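Local coordinates for CRISPR-associated protein, Cse1 family (Acidimicrobium ferrooxidans, PDB 4H3T) that probably serves as the large Cse1 subunit of a type I-E CRISPR Cascade complex, which recognises invading DNA, at residues Asp256-Gln261 / Val297-Gly302; Arg249-Val254 / Asp287-Arg292; His168-Ala173 / Tyr196-Gly201; Val203-Gln208 / Ala343-Phe348. The protein carries 1 engineered substitution. All coordinates share one frame; numbering follows the deposited sequence.

Interaction 1: residues Asp256-Gln261 / Val297-Gly302; sequences DLFTWQ and VDPHVG
The side chains of F258 and L257 reach from helix 254-257 and the turn after it into the loop that follows helix 291-297, and no hydrogen bond joins the two segments. F258 suits this buried place because a flat ring can meet several neighbours at once. Its CZ lies 3.9 Å from P299 CD, with the proline at the ring's edge, and 3.7 Å from H300 CE1. The F258 and H300 rings are nearly parallel, their planes 20° apart, but they are slid so far that they hardly overlap. Beside them, L257 CD2 packs against V297 CG1 at 3.9 Å and against D298 OD2 at 3.6 Å. D298, the first residue past helix 291-297, forms an Asx turn, in which its OD1 accepts from the backbone N of H300 at 3.0 Å, approached from above the carboxylate plane. The same carboxylate receives a hydrogen bond from Y196 OH on OD2 and a salt bridge from R58 on OD1. A leucine here would probably lose the Asx turn and leave the Y196 hydroxyl without its acceptor and R58 without its carboxylate mate. H300 is tied down by N217 and R58, which fixes the surface against which F258 rests.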
loop_
_atom_site.group_PDB
_atom_site.type_symbol
_atom_site.label_atom_id
_atom_site.label_comp_id
_atom_site.label_asym_id
_atom_site.label_seq_id
_atom_site.Cartn_x
_atom_site.Cartn_y
_atom_site.Cartn_z
ATOM N N ASP A 256 5.293 13.099 13.488
ATOM C CA ASP A 256 4.205 14.043 13.221
ATOM C C ASP A 256 3.359 13.488 12.023
ATOM O O ASP A 256 2.161 13.258 12.154
ATOM C CB ASP A 256 4.839 15.421 12.925
ATOM C CG ASP A 256 3.905 16.566 12.717
ATOM O OD1 ASP A 256 2.726 16.469 13.163
ATOM O OD2 ASP A 256 4.337 17.574 12.094
ATOM N N LEU A 257 4.016 13.131 10.922
ATOM C CA LEU A 257 3.322 12.677 9.728
ATOM C C LEU A 257 2.602 11.367 9.920
ATOM O O LEU A 257 1.447 11.241 9.513
ATOM C CB LEU A 257 4.259 12.560 8.554
ATOM C CG LEU A 257 3.637 12.132 7.189
ATOM C CD1 LEU A 257 2.462 13.050 6.767
ATOM C CD2 LEU A 257 4.745 12.110 6.148
ATOM N N PHE A 258 3.274 10.410 10.534
ATOM C CA PHE A 258 2.691 9.118 10.813
ATOM C C PHE A 258 1.442 9.147 11.764
ATOM O O PHE A 258 0.759 8.155 11.827
ATOM C CB PHE A 258 3.720 8.179 11.384
ATOM C CG PHE A 258 4.823 7.683 10.465
ATOM C CD1 PHE A 258 4.913 8.113 9.147
ATOM C CD2 PHE A 258 5.762 6.796 10.924
ATOM C CE1 PHE A 258 5.974 7.674 8.315
ATOM C CE2 PHE A 258 6.845 6.402 10.131
ATOM C CZ PHE A 258 6.867 6.736 8.789
ATOM N N THR A 259 1.182 10.251 12.496
ATOM C CA THR A 259 0.049 10.378 13.387
ATOM C C THR A 259 -0.810 11.577 13.005
ATOM O O THR A 259 -1.522 12.118 13.840
ATOM C CB THR A 259 0.586 10.513 14.804
ATOM O OG1 THR A 259 1.386 11.708 14.937
ATOM C CG2 THR A 259 1.384 9.303 15.225
ATOM N N TRP A 260 -0.768 11.969 11.733
ATOM C CA TRP A 260 -1.388 13.197 11.266
ATOM C C TRP A 260 -2.873 13.246 11.544
ATOM O O TRP A 260 -3.596 12.324 11.173
ATOM C CB TRP A 260 -1.148 13.342 9.738
ATOM C CG TRP A 260 -1.375 14.713 9.215
ATOM C CD1 TRP A 260 -2.427 15.148 8.470
ATOM C CD2 TRP A 260 -0.480 15.819 9.339
ATOM N NE1 TRP A 260 -2.229 16.453 8.095
ATOM C CE2 TRP A 260 -1.037 16.892 8.612
ATOM C CE3 TRP A 260 0.786 15.982 9.901
ATOM C CZ2 TRP A 260 -0.353 18.091 8.417
ATOM C CZ3 TRP A 260 1.462 17.169 9.697
ATOM C CH2 TRP A 260 0.878 18.219 8.992
ATOM N N GLN A 261 -3.314 14.310 12.172
ATOM C CA GLN A 261 -4.730 14.566 12.390
ATOM C C GLN A 261 -5.298 15.184 11.136
ATOM O O GLN A 261 -5.651 16.379 11.088
ATOM C CB GLN A 261 -4.927 15.433 13.646
ATOM C CG GLN A 261 -4.273 14.838 14.889
ATOM C CD GLN A 261 -4.915 13.547 15.308
ATOM O OE1 GLN A 261 -5.972 13.532 15.913
ATOM N NE2 GLN A 261 -4.321 12.449 14.937
ATOM N N VAL A 297 10.023 14.075 3.898
ATOM C CA VAL A 297 9.847 13.388 5.163
ATOM C C VAL A 297 9.636 11.872 5.067
ATOM O O VAL A 297 10.165 11.124 5.885
ATOM C CB VAL A 297 8.634 14.034 5.897
ATOM C CG1 VAL A 297 8.268 13.291 7.179
ATOM C CG2 VAL A 297 8.899 15.517 6.194
ATOM N N ASP A 298 8.779 11.452 4.159
ATOM C CA ASP A 298 8.130 10.142 4.210
ATOM C C ASP A 298 8.893 9.027 3.498
ATOM O O ASP A 298 9.059 9.073 2.280
ATOM C CB ASP A 298 6.738 10.299 3.623
ATOM C CG ASP A 298 5.727 9.184 3.915
ATOM O OD1 ASP A 298 6.149 8.049 4.238
ATOM O OD2 ASP A 298 4.533 9.441 3.788
ATOM N N PRO A 299 9.275 7.984 4.256
ATOM C CA PRO A 299 10.018 6.883 3.659
ATOM C C PRO A 299 9.176 5.854 2.911
ATOM O O PRO A 299 9.754 4.898 2.381
ATOM C CB PRO A 299 10.649 6.217 4.903
ATOM C CG PRO A 299 9.606 6.373 5.953
ATOM C CD PRO A 299 9.038 7.740 5.715
ATOM N N HIS A 300 7.857 5.914 2.994
ATOM C CA HIS A 300 6.979 4.860 2.437
ATOM C C HIS A 300 6.378 5.187 1.044
ATOM O O HIS A 300 5.402 4.551 0.634
ATOM C CB HIS A 300 5.822 4.575 3.394
ATOM C CG HIS A 300 6.280 3.961 4.688
ATOM N ND1 HIS A 300 5.823 4.422 5.916
ATOM C CD2 HIS A 300 7.127 2.939 4.885
ATOM C CE1 HIS A 300 6.453 3.674 6.823
ATOM N NE2 HIS A 300 7.212 2.736 6.226
ATOM N N VAL A 301 6.892 6.197 0.373
ATOM C CA VAL A 301 6.346 6.617 -0.933
ATOM C C VAL A 301 7.509 6.948 -1.905
ATOM O O VAL A 301 8.412 7.667 -1.529
ATOM C CB VAL A 301 5.346 7.799 -0.741
ATOM C CG1 VAL A 301 5.902 8.909 0.147
ATOM C CG2 VAL A 301 4.825 8.377 -2.094
ATOM N N GLY A 302 7.413 6.450 -3.141
ATOM C CA GLY A 302 8.314 6.757 -4.242
ATOM C C GLY A 302 7.672 7.870 -5.051
ATOM O O GLY A 302 6.461 8.117 -4.919
#

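Interaction 2: residues Arg249-Val254 / Asp287-Arg292; sequences RAPDGV and DEVDRR
D287 OD2 accepts from two waters that R249 holds on their other side. Water 1 donates to D287 OD2 at 2.8 Å and is held by R249 NH2. Water 2 donates to the same D287 OD2 at 2.9 Å and is held by R249 NE. The charged groups themselves do not meet, and the direct salt bridge of R249 is with D256. The backbones form a parallel beta bridge between R249 and V289, where the short strand 248-249 pairs with the C-terminal end of the long strand 275-289. R249 N donates to E288 O at 3.1 Å and D290 N donates to R249 O at 3.1 Å, the paired bonds by which one residue of a parallel bridge grips both neighbours of its partner. The first bond is nearly straight at the acceptor (173°), whereas D290 N sits well above the carbonyl plane of R249. Just past the bridge the chains draw closest, at A250 and D290, where A250 is small enough for its CA to lie 3.7 Å from D290 CB. P251 CD packs on V289 CG1 at 4.0 Å, the rigid proline and the branched valine crossing at about a right angle, with W260 touching both. Aspartate suits the N-cap of helix 291-297, since its short carboxylate can fold back onto the first turn: with CG anti to the backbone N (chi1 -177°), D290 OD1 accepts from A293 N and, in a weak bond of 3.1 Å, from R292 N.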
loop_
_atom_site.group_PDB
_atom_site.type_symbol
_atom_site.label_atom_id
_atom_site.label_comp_id
_atom_site.label_asym_id
_atom_site.label_seq_id
_atom_site.Cartn_x
_atom_site.Cartn_y
_atom_site.Cartn_z
ATOM N N ARG A 249 -0.187 22.409 6.641
ATOM C CA ARG A 249 1.074 22.500 7.379
ATOM C C ARG A 249 2.050 21.468 6.865
ATOM O O ARG A 249 1.661 20.333 6.560
ATOM C CB ARG A 249 0.748 22.202 8.887
ATOM C CG ARG A 249 1.880 22.187 9.833
ATOM C CD ARG A 249 1.395 22.261 11.283
ATOM N NE ARG A 249 0.867 21.003 11.825
ATOM C CZ ARG A 249 1.626 19.964 12.178
ATOM N NH1 ARG A 249 2.934 19.994 11.981
ATOM N NH2 ARG A 249 1.072 18.868 12.685
ATOM N N ALA A 250 3.328 21.808 6.912
ATOM C CA ALA A 250 4.417 20.888 6.618
ATOM C C ALA A 250 4.655 20.003 7.831
ATOM O O ALA A 250 4.846 20.523 8.914
ATOM C CB ALA A 250 5.697 21.657 6.268
ATOM N N PRO A 251 4.764 18.676 7.694
ATOM C CA PRO A 251 5.079 17.856 8.891
ATOM C C PRO A 251 6.501 18.112 9.408
ATOM O O PRO A 251 7.371 18.385 8.613
ATOM C CB PRO A 251 4.845 16.413 8.431
ATOM C CG PRO A 251 4.731 16.466 6.950
ATOM C CD PRO A 251 4.573 17.874 6.485
ATOM N N ASP A 252 6.713 18.058 10.741
ATOM C CA ASP A 252 8.023 18.287 11.346
ATOM C C ASP A 252 8.971 17.113 11.123
ATOM O O ASP A 252 10.172 17.241 11.262
ATOM C CB ASP A 252 7.867 18.520 12.848
ATOM C CG ASP A 252 7.062 19.762 13.190
ATOM O OD1 ASP A 252 6.950 20.675 12.309
ATOM O OD2 ASP A 252 6.505 19.815 14.314
ATOM N N GLY A 253 8.394 15.961 10.897
ATOM C CA GLY A 253 9.111 14.713 10.707
ATOM C C GLY A 253 8.140 13.551 10.656
ATOM O O GLY A 253 6.896 13.733 10.602
ATOM N N VAL A 254 8.694 12.350 10.749
ATOM C CA VAL A 254 7.885 11.136 10.618
ATOM C C VAL A 254 6.927 10.895 11.754
ATOM O O VAL A 254 5.844 10.380 11.488
ATOM C CB VAL A 254 8.693 9.848 10.391
ATOM C CG1 VAL A 254 9.225 9.796 8.965
ATOM C CG2 VAL A 254 9.815 9.674 11.415
ATOM N N ASP A 287 -6.479 18.642 9.213
ATOM C CA ASP A 287 -5.336 19.272 8.626
ATOM C C ASP A 287 -4.879 18.634 7.332
ATOM O O ASP A 287 -4.907 17.429 7.166
ATOM C CB ASP A 287 -4.147 19.265 9.596
ATOM C CG ASP A 287 -4.340 20.047 10.874
ATOM O OD1 ASP A 287 -5.004 21.117 10.827
ATOM O OD2 ASP A 287 -3.858 19.568 11.950
ATOM N N GLU A 288 -4.383 19.452 6.422
ATOM C CA GLU A 288 -3.893 18.971 5.136
ATOM C C GLU A 288 -2.370 18.946 5.156
ATOM O O GLU A 288 -1.758 19.876 5.678
ATOM C CB GLU A 288 -4.359 19.906 4.012
ATOM C CG GLU A 288 -5.877 20.141 3.939
ATOM C CD GLU A 288 -6.754 18.968 3.554
ATOM O OE1 GLU A 288 -6.195 17.866 3.360
ATOM O OE2 GLU A 288 -7.990 19.155 3.410
ATOM N N VAL A 289 -1.764 17.890 4.620
ATOM C CA VAL A 289 -0.329 17.756 4.560
ATOM C C VAL A 289 0.188 18.570 3.370
ATOM O O VAL A 289 -0.280 18.400 2.237
ATOM C CB VAL A 289 0.124 16.274 4.434
ATOM C CG1 VAL A 289 1.630 16.177 4.308
ATOM C CG2 VAL A 289 -0.348 15.431 5.604
ATOM N N ASP A 290 1.187 19.395 3.625
ATOM C CA ASP A 290 1.945 20.102 2.578
ATOM C C ASP A 290 2.696 19.031 1.766
ATOM O O ASP A 290 3.576 18.345 2.287
ATOM C CB ASP A 290 2.887 21.106 3.230
ATOM C CG ASP A 290 3.673 21.940 2.237
ATOM O OD1 ASP A 290 4.216 21.361 1.284
ATOM O OD2 ASP A 290 3.776 23.162 2.442
ATOM N N ARG A 291 2.254 18.824 0.531
ATOM C CA ARG A 291 2.723 17.724 -0.322
ATOM C C ARG A 291 4.199 17.862 -0.726
ATOM O O ARG A 291 4.889 16.829 -0.802
ATOM C CB ARG A 291 1.816 17.588 -1.555
ATOM C CG ARG A 291 0.379 17.179 -1.150
ATOM C CD ARG A 291 -0.603 17.190 -2.312
ATOM N NE ARG A 291 -1.869 16.545 -1.911
ATOM C CZ ARG A 291 -2.834 16.162 -2.741
ATOM N NH1 ARG A 291 -2.695 16.309 -4.046
ATOM N NH2 ARG A 291 -3.939 15.618 -2.272
ATOM N N ARG A 292 4.713 19.114 -0.826
ATOM C CA ARG A 292 6.137 19.357 -1.107
ATOM C C ARG A 292 6.977 18.907 0.062
ATOM O O ARG A 292 7.969 18.200 -0.128
ATOM C CB ARG A 292 6.398 20.853 -1.389
ATOM C CG ARG A 292 7.849 21.206 -1.739
ATOM C CD ARG A 292 8.405 22.428 -1.005
ATOM N NE ARG A 292 9.077 22.093 0.265
ATOM C CZ ARG A 292 8.600 22.300 1.499
ATOM N NH1 ARG A 292 7.395 22.852 1.679
ATOM N NH2 ARG A 292 9.321 21.953 2.563
HETATM O O HOH W 1 -1.649 17.778 11.863
HETATM O O HOH W 2 -1.684 20.911 13.409
#

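Interaction 3: residues His168-Ala173 / Tyr196-Gly201; sequences HAFGSA and YLAWIG
This buried contact joins two helix ends, the C-terminal part of helix 157-170 and the first residues of the short helix 196-199, through both backbone bonds and an aromatic ring. A169 O points into the start of the second helix, where N-H groups have no preceding turn to bond with. It accepts from A198 N at 3.3 Å (146°) and, in a weaker and more bent bond, from L197 N at 2.9 Å. A water continues the junction, donating to H168 O and accepting from Y196 N. Alongside, F170 lays one ring face over L197 CB, a CH-pi contact 3.7 Å from the ring centroid. CG stands beside the backbone N (chi1 -81°), which carries the ring over L197 at the start of helix 196-199, and its CD1 comes 4.1 Å from A198 CB. L197 CD1 meets A169 CB at 3.7 Å, the small methyl of the alanine letting the leucine close in. A serine in place of F170 would probably open a gap over L197 CB and A198 CB and lose the CH-pi contact. Helix 52-68 touches L197 through R58, and F369 of strand 359-370 lies against A198, so the junction sits between that helix and the three-stranded antiparallel sheet.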
loop_
_atom_site.group_PDB
_atom_site.type_symbol
_atom_site.label_atom_id
_atom_site.label_comp_id
_atom_site.label_asym_id
_atom_site.label_seq_id
_atom_site.Cartn_x
_atom_site.Cartn_y
_atom_site.Cartn_z
ATOM N N HIS A 168 -8.311 9.075 9.895
ATOM C CA HIS A 168 -7.461 10.258 9.780
ATOM C C HIS A 168 -6.531 10.206 8.573
ATOM O O HIS A 168 -6.180 11.259 8.008
ATOM C CB HIS A 168 -6.594 10.419 11.004
ATOM C CG HIS A 168 -7.252 11.096 12.145
ATOM N ND1 HIS A 168 -7.508 12.436 12.118
ATOM C CD2 HIS A 168 -7.782 10.563 13.279
ATOM C CE1 HIS A 168 -8.071 12.712 13.288
ATOM N NE2 HIS A 168 -8.294 11.603 13.998
ATOM N N ALA A 169 -6.176 8.994 8.130
ATOM C CA ALA A 169 -5.226 8.742 7.032
ATOM C C ALA A 169 -5.898 8.450 5.684
ATOM O O ALA A 169 -5.285 8.688 4.665
ATOM C CB ALA A 169 -4.346 7.528 7.432
ATOM N N PHE A 170 -7.080 7.799 5.670
ATOM C CA PHE A 170 -7.690 7.290 4.447
ATOM C C PHE A 170 -9.077 7.886 4.162
ATOM O O PHE A 170 -9.750 7.394 3.307
ATOM C CB PHE A 170 -7.821 5.746 4.527
ATOM C CG PHE A 170 -6.557 5.006 4.186
ATOM C CD1 PHE A 170 -6.226 4.761 2.874
ATOM C CD2 PHE A 170 -5.746 4.472 5.185
ATOM C CE1 PHE A 170 -5.078 4.025 2.534
ATOM C CE2 PHE A 170 -4.600 3.704 4.843
ATOM C CZ PHE A 170 -4.288 3.494 3.514
ATOM N N GLY A 171 -9.452 8.969 4.789
ATOM C CA GLY A 171 -10.761 9.546 4.532
ATOM C C GLY A 171 -10.941 10.125 3.122
ATOM O O GLY A 171 -9.991 10.325 2.365
ATOM N N SER A 172 -12.183 10.353 2.732
ATOM C CA SER A 172 -12.484 10.894 1.409
ATOM C C SER A 172 -13.009 12.344 1.569
ATOM O O SER A 172 -13.184 12.829 2.703
ATOM C CB SER A 172 -13.528 10.008 0.729
ATOM O OG SER A 172 -14.817 10.267 1.271
ATOM N N ALA A 173 -13.363 12.987 0.431
ATOM C CA ALA A 173 -13.942 14.334 0.425
ATOM C C ALA A 173 -15.369 14.337 0.941
ATOM O O ALA A 173 -15.923 15.418 1.122
ATOM C CB ALA A 173 -13.888 14.935 -0.969
ATOM N N TYR A 196 -4.119 11.597 3.544
ATOM C CA TYR A 196 -2.770 11.512 3.004
ATOM C C TYR A 196 -2.355 10.075 2.577
ATOM O O TYR A 196 -1.768 9.915 1.514
ATOM C CB TYR A 196 -1.795 12.061 4.015
ATOM C CG TYR A 196 -0.348 11.899 3.586
ATOM C CD1 TYR A 196 0.244 12.799 2.726
ATOM C CD2 TYR A 196 0.383 10.782 3.960
ATOM C CE1 TYR A 196 1.578 12.663 2.343
ATOM C CE2 TYR A 196 1.689 10.602 3.537
ATOM C CZ TYR A 196 2.318 11.592 2.804
ATOM O OH TYR A 196 3.613 11.416 2.368
ATOM N N LEU A 197 -2.734 9.042 3.335
ATOM C CA LEU A 197 -2.437 7.662 2.944
ATOM C C LEU A 197 -3.284 7.225 1.761
ATOM O O LEU A 197 -2.831 6.374 0.994
ATOM C CB LEU A 197 -2.564 6.659 4.096
ATOM C CG LEU A 197 -1.480 6.653 5.113
ATOM C CD1 LEU A 197 -1.636 5.459 6.071
ATOM C CD2 LEU A 197 -0.109 6.545 4.438
ATOM N N ALA A 198 -4.481 7.798 1.606
ATOM C CA ALA A 198 -5.322 7.551 0.426
ATOM C C ALA A 198 -4.645 8.178 -0.857
ATOM O O ALA A 198 -4.870 7.706 -1.962
ATOM C CB ALA A 198 -6.741 8.102 0.621
ATOM N N TRP A 199 -3.883 9.260 -0.687
ATOM C CA TRP A 199 -3.186 9.942 -1.756
ATOM C C TRP A 199 -1.886 9.261 -2.161
ATOM O O TRP A 199 -1.577 9.192 -3.338
ATOM C CB TRP A 199 -2.885 11.376 -1.325
ATOM C CG TRP A 199 -2.208 12.173 -2.397
ATOM C CD1 TRP A 199 -2.702 12.477 -3.636
ATOM C CD2 TRP A 199 -0.925 12.812 -2.303
ATOM N NE1 TRP A 199 -1.794 13.233 -4.319
ATOM C CE2 TRP A 199 -0.672 13.414 -3.548
ATOM C CE3 TRP A 199 0.056 12.884 -1.303
ATOM C CZ2 TRP A 199 0.535 14.068 -3.834
ATOM C CZ3 TRP A 199 1.269 13.512 -1.594
ATOM C CH2 TRP A 199 1.480 14.130 -2.835
ATOM N N ILE A 200 -1.066 8.845 -1.213
ATOM C CA ILE A 200 0.244 8.274 -1.587
ATOM C C ILE A 200 0.115 6.787 -2.012
ATOM O O ILE A 200 -0.817 6.073 -1.622
ATOM C CB ILE A 200 1.355 8.408 -0.504
ATOM C CG1 ILE A 200 1.017 7.681 0.818
ATOM C CG2 ILE A 200 1.685 9.868 -0.234
ATOM C CD1 ILE A 200 2.170 7.254 1.616
ATOM N N GLY A 201 1.102 6.355 -2.757
ATOM C CA GLY A 201 1.344 4.951 -3.058
ATOM C C GLY A 201 2.214 4.425 -1.922
ATOM O O GLY A 201 3.377 4.785 -1.818
HETATM O O HOH W 3 -4.307 12.482 6.344
#

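Interaction 4: residues Val203-Gln208 / Ala343-Phe348; sequences VAPVGQ and AGVLSF
Strand 203-206 and helix 344-348 run in roughly the same direction, at 35° with axes 8.3 Å apart at closest approach, which brings V203 beside A343 and P205 beside V345. No hydrogen bond links the two segments, and the side-chain contacts are apolar. V203 CG1 meets A343 CB at 3.3 Å, tighter than ordinary van der Waals contact. That branch lies between the backbone N and the carbonyl carbon (chi1 59°), the crowded position, and at so short a distance alanine suits the N-cap site because its side chain is a single methyl. The other branch of V203, CG2, reaches L346 CD1 at 4.4 Å, a looser touch. In the first turn of the helix, V345 and P205 reach toward each other, V345 CG2 lying 3.5 Å from P205 CD. V345 CG1 also lies 3.7 Å from V203 O, so the two-branched valine covers a proline and a strand carbonyl at once. P205 offers a compact apolar ring, in a position where the strand's bonds to 359-370 are made by A204 and V206 on either side. Beside the contact, P299 and H300 bond through their backbones to V345 and V203 respectively. The arrangement is that of a helix packed against a sheet: strand 202-206 is an outer strand of an antiparallel three-stranded sheet, and its central strand, 359-370, adds L362 against both P205 and L346.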
loop_
_atom_site.group_PDB
_atom_site.type_symbol
_atom_site.label_atom_id
_atom_site.label_comp_id
_atom_site.label_asym_id
_atom_site.label_seq_id
_atom_site.Cartn_x
_atom_site.Cartn_y
_atom_site.Cartn_z
ATOM N N VAL A 203 4.395 1.746 0.321
ATOM C CA VAL A 203 5.224 0.564 0.213
ATOM C C VAL A 203 6.022 0.445 1.506
ATOM O O VAL A 203 6.602 1.418 1.946
ATOM C CB VAL A 203 6.123 0.492 -1.051
ATOM C CG1 VAL A 203 7.097 1.683 -1.149
ATOM C CG2 VAL A 203 6.911 -0.828 -1.066
ATOM N N ALA A 204 6.078 -0.735 2.082
ATOM C CA ALA A 204 6.852 -0.963 3.311
ATOM C C ALA A 204 7.304 -2.422 3.369
ATOM O O ALA A 204 6.575 -3.344 2.975
ATOM C CB ALA A 204 6.044 -0.611 4.550
ATOM N N PRO A 205 8.537 -2.647 3.821
ATOM C CA PRO A 205 8.997 -4.020 3.959
ATOM C C PRO A 205 8.431 -4.681 5.215
ATOM O O PRO A 205 8.208 -4.054 6.264
ATOM C CB PRO A 205 10.521 -3.864 4.078
ATOM C CG PRO A 205 10.649 -2.561 4.837
ATOM C CD PRO A 205 9.590 -1.686 4.240
ATOM N N VAL A 206 8.223 -5.972 5.107
ATOM C CA VAL A 206 7.735 -6.791 6.211
ATOM C C VAL A 206 8.687 -7.963 6.373
ATOM O O VAL A 206 9.059 -8.617 5.372
ATOM C CB VAL A 206 6.278 -7.223 5.916
ATOM C CG1 VAL A 206 5.765 -8.174 6.995
ATOM C CG2 VAL A 206 5.376 -6.000 5.805
ATOM N N GLY A 207 9.181 -8.122 7.600
ATOM C CA GLY A 207 10.120 -9.168 7.985
ATOM C C GLY A 207 9.381 -10.413 8.457
ATOM O O GLY A 207 8.200 -10.557 8.186
ATOM N N GLN A 208 10.054 -11.276 9.219
ATOM C CA GLN A 208 9.532 -12.564 9.733
ATOM C C GLN A 208 8.840 -12.440 11.112
ATOM O O GLN A 208 8.042 -13.298 11.505
ATOM C CB GLN A 208 10.684 -13.570 9.830
ATOM C CG GLN A 208 11.105 -14.093 8.426
ATOM C CD GLN A 208 12.395 -14.880 8.475
ATOM O OE1 GLN A 208 13.336 -14.591 7.727
ATOM N NE2 GLN A 208 12.493 -15.875 9.368
ATOM N N ALA A 343 10.928 4.625 -2.888
ATOM C CA ALA A 343 10.586 4.875 -1.481
ATOM C C ALA A 343 11.848 4.830 -0.649
ATOM O O ALA A 343 12.681 3.945 -0.827
ATOM C CB ALA A 343 9.593 3.860 -0.980
ATOM N N GLY A 344 12.018 5.805 0.246
ATOM C CA GLY A 344 13.256 5.890 1.025
ATOM C C GLY A 344 13.508 4.649 1.862
ATOM O O GLY A 344 14.641 4.271 2.104
ATOM N N VAL A 345 12.435 3.954 2.253
ATOM C CA VAL A 345 12.553 2.705 3.053
ATOM C C VAL A 345 13.249 1.607 2.240
ATOM O O VAL A 345 14.015 0.803 2.796
ATOM C CB VAL A 345 11.185 2.232 3.637
ATOM C CG1 VAL A 345 10.252 1.623 2.605
ATOM C CG2 VAL A 345 11.436 1.258 4.765
ATOM N N LEU A 346 13.030 1.600 0.904
ATOM C CA LEU A 346 13.683 0.613 0.075
ATOM C C LEU A 346 15.187 0.908 -0.075
ATOM O O LEU A 346 15.990 -0.030 -0.118
ATOM C CB LEU A 346 12.969 0.548 -1.282
ATOM C CG LEU A 346 11.482 0.059 -1.209
ATOM C CD1 LEU A 346 10.927 -0.071 -2.642
ATOM C CD2 LEU A 346 11.343 -1.226 -0.477
ATOM N N SER A 347 15.559 2.186 -0.177
ATOM C CA SER A 347 16.973 2.612 -0.210
ATOM C C SER A 347 17.617 2.267 1.111
ATOM O O SER A 347 18.730 1.816 1.127
ATOM C CB SER A 347 17.066 4.111 -0.429
ATOM O OG SER A 347 16.479 4.549 -1.636
ATOM N N PHE A 348 16.877 2.388 2.243
ATOM C CA PHE A 348 17.467 1.971 3.501
ATOM C C PHE A 348 17.725 0.441 3.510
ATOM O O PHE A 348 18.831 -0.004 3.801
ATOM C CB PHE A 348 16.547 2.349 4.672
ATOM C CG PHE A 348 17.046 1.819 5.973
ATOM C CD1 PHE A 348 18.310 2.167 6.442
ATOM C CD2 PHE A 348 16.264 0.967 6.744
ATOM C CE1 PHE A 348 18.768 1.706 7.669
ATOM C CE2 PHE A 348 16.752 0.446 7.945
ATOM C CZ PHE A 348 18.000 0.832 8.406
#

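Interactions 1, 2 and 3 cluster in the globular part of the chain, their centres about 8 to 13 Å apart; the centre of interaction 4 lies about 14 Å from that of interaction 1 and about 20 to 21 Å from the others. Interaction 1 is the hub and touches the other three: D256 binds R249 of interaction 2, D298 meets Y196 of interaction 3, and the loop of P299 and H300 bonds to both segments of interaction 4. Along the chain interaction 3 closes first. Interaction 4 then opens directly behind it and encloses interactions 1 and 2, whose segments alternate. Helix 291-297 is shared by interactions 1 and 2, and the loop after it carries the connection to the antiparallel sheet through H300 and V203.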